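Local coordinates for iron binding protein FbpA (Mannheimia haemolytica, PDB 1Q35) that binds ferric iron in the periplasm and probably hands it on for uptake into the cell, as a member of the bacterial solute-binding protein family, at residues 12-17 / 196-201. Residues are numbered along the deposited sequence; the frame is centred on the assembly and turned at random.
With FMT (formic acid), chain C.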
# COMPACT_ATOMS: atom_id res chain seq x y z
N PRO A 12 7.16 -12.64 -1.93
CA PRO A 12 7.18 -13.34 -3.22
C PRO A 12 5.82 -13.50 -3.89
O PRO A 12 5.72 -13.30 -5.09
CB PRO A 12 7.78 -14.71 -2.87
CG PRO A 12 8.62 -14.46 -1.70
CD PRO A 12 7.98 -13.34 -0.93
N TYR A 13 4.77 -13.83 -3.14
CA TYR A 13 3.49 -14.13 -3.77
C TYR A 13 2.88 -12.93 -4.52
O TYR A 13 2.09 -13.12 -5.44
CB TYR A 13 2.49 -14.73 -2.76
CG TYR A 13 1.79 -13.78 -1.80
CD1 TYR A 13 2.51 -12.99 -0.90
CD2 TYR A 13 0.40 -13.71 -1.77
CE1 TYR A 13 1.85 -12.15 -0.01
CE2 TYR A 13 -0.26 -12.87 -0.89
CZ TYR A 13 0.46 -12.08 -0.02
OH TYR A 13 -0.20 -11.25 0.86
N LEU A 14 3.28 -11.71 -4.15
CA LEU A 14 2.78 -10.49 -4.80
C LEU A 14 3.76 -9.81 -5.78
O LEU A 14 3.46 -8.74 -6.30
CB LEU A 14 2.33 -9.49 -3.73
CG LEU A 14 1.05 -9.90 -2.98
CD1 LEU A 14 0.85 -9.04 -1.74
CD2 LEU A 14 -0.15 -9.81 -3.88
N ILE A 15 4.92 -10.42 -6.04
CA ILE A 15 5.89 -9.83 -6.97
C ILE A 15 6.66 -10.83 -7.83
O ILE A 15 7.06 -10.50 -8.95
CB ILE A 15 6.85 -8.87 -6.20
CG1 ILE A 15 7.58 -7.92 -7.16
CG2 ILE A 15 7.84 -9.65 -5.36
CD1 ILE A 15 6.69 -7.01 -7.96
N GLU A 16 6.86 -12.05 -7.34
CA GLU A 16 7.59 -13.08 -8.08
C GLU A 16 7.05 -13.32 -9.49
O GLU A 16 7.85 -13.46 -10.41
CB GLU A 16 7.64 -14.39 -7.28
CG GLU A 16 8.60 -15.44 -7.83
CD GLU A 16 8.63 -16.68 -6.97
OE1 GLU A 16 8.11 -17.72 -7.41
OE2 GLU A 16 9.18 -16.60 -5.84
N PRO A 17 5.73 -13.40 -9.70
CA PRO A 17 5.22 -13.61 -11.07
C PRO A 17 5.70 -12.55 -12.06
O PRO A 17 6.07 -12.87 -13.19
CB PRO A 17 3.70 -13.55 -10.89
CG PRO A 17 3.48 -13.96 -9.48
CD PRO A 17 4.63 -13.36 -8.72
N ASN A 196 -6.07 -3.16 3.00
CA ASN A 196 -5.92 -2.79 1.60
C ASN A 196 -6.84 -3.63 0.71
O ASN A 196 -7.09 -4.82 0.96
CB ASN A 196 -4.46 -2.92 1.13
CG ASN A 196 -3.58 -1.81 1.65
OD1 ASN A 196 -4.06 -0.77 2.11
ND2 ASN A 196 -2.27 -2.02 1.57
N SER A 197 -7.32 -2.99 -0.35
CA SER A 197 -8.34 -3.54 -1.24
C SER A 197 -7.92 -4.84 -1.92
O SER A 197 -8.70 -5.78 -1.99
CB SER A 197 -8.69 -2.50 -2.31
OG SER A 197 -7.52 -2.03 -2.98
N TYR A 198 -6.70 -4.88 -2.44
CA TYR A 198 -6.26 -6.02 -3.24
C TYR A 198 -6.27 -7.32 -2.44
O TYR A 198 -6.46 -8.39 -3.00
CB TYR A 198 -4.87 -5.77 -3.88
CG TYR A 198 -3.80 -5.40 -2.89
CD1 TYR A 198 -3.60 -4.07 -2.53
CD2 TYR A 198 -3.00 -6.36 -2.29
CE1 TYR A 198 -2.65 -3.71 -1.61
CE2 TYR A 198 -2.03 -6.01 -1.36
CZ TYR A 198 -1.87 -4.68 -1.03
OH TYR A 198 -0.94 -4.27 -0.09
N TYR A 199 -6.11 -7.23 -1.12
CA TYR A 199 -6.17 -8.43 -0.29
C TYR A 199 -7.52 -9.16 -0.36
O TYR A 199 -7.56 -10.37 -0.19
CB TYR A 199 -5.83 -8.11 1.18
CG TYR A 199 -4.37 -7.81 1.41
CD1 TYR A 199 -3.97 -6.60 1.97
CD2 TYR A 199 -3.38 -8.73 1.07
CE1 TYR A 199 -2.62 -6.32 2.19
CE2 TYR A 199 -2.04 -8.44 1.27
CZ TYR A 199 -1.67 -7.24 1.84
OH TYR A 199 -0.35 -6.94 2.05
N TYR A 200 -8.61 -8.43 -0.62
CA TYR A 200 -9.91 -9.07 -0.77
C TYR A 200 -9.90 -10.04 -1.96
O TYR A 200 -10.38 -11.17 -1.85
CB TYR A 200 -11.00 -8.02 -0.94
CG TYR A 200 -12.40 -8.53 -0.69
CD1 TYR A 200 -13.29 -8.69 -1.73
CD2 TYR A 200 -12.84 -8.84 0.59
CE1 TYR A 200 -14.59 -9.15 -1.51
CE2 TYR A 200 -14.13 -9.30 0.82
CZ TYR A 200 -15.00 -9.45 -0.23
OH TYR A 200 -16.28 -9.91 -0.02
N GLY A 201 -9.32 -9.61 -3.08
CA GLY A 201 -9.18 -10.47 -4.24
C GLY A 201 -8.21 -11.62 -4.02
O GLY A 201 -8.47 -12.75 -4.43
C FMT C . 2.13 -5.95 -0.54
O1 FMT C . 3.18 -6.47 -1.15
O2 FMT C . 1.31 -5.33 -1.19
O HOH W 1 1.37 -9.14 1.88
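The ring of Tyr-199 meets the hydroxyl of Tyr-13 at its edge, near the ring plane, with OH of Tyr-13 3.4 Å from CE2 of Tyr-199. Over the centre of one Tyr-199 face lies CE2 of Tyr-198, 3.4 Å above the plane, and the Tyr-13 ring carries CG of Leu-14 over one of its own faces. The side chains of Tyr-13 and Tyr-199 cross at about a right angle. Tyr-13 has CG between its backbone N and carbonyl carbon (chi1 79°), a turn that carries its hydroxyl across to the other segment. A water, also at the Tyr-199 edge, bridges the two phenols by hydrogen bonds, 2.8 Å from OH of Tyr-13 and of Tyr-199 alike. Next to this water-bridged pair, the methyl CD1 of Leu-14 approaches both iron-site rings, 4.2 Å from CE2 of Tyr-198 and equally far from CE2 of Tyr-199. A formic acid molecule, probably from the crystallisation liquor, sits beside this methyl and accepts a weak hydrogen bond from Tyr-198, OH to O2 2.7 Å; Arg-10 and Arg-101 bind it too. Asn-196 ND2 donates to OH of Tyr-198 at 3.1 Å, with an N-H...O angle of 161° and OH close to the amide plane. Tyr-198, Tyr-199 and Tyr-142 are the tyrosines that bind ferric iron in this protein, here without metal. The contact thus joins the turn leading into helix 16-26 to helix 198-205 beside the iron site, consistent with the cleft between two lobes of this family, and the two arginines are consistent with a pocket suited to a small anion, if the acid is ionised.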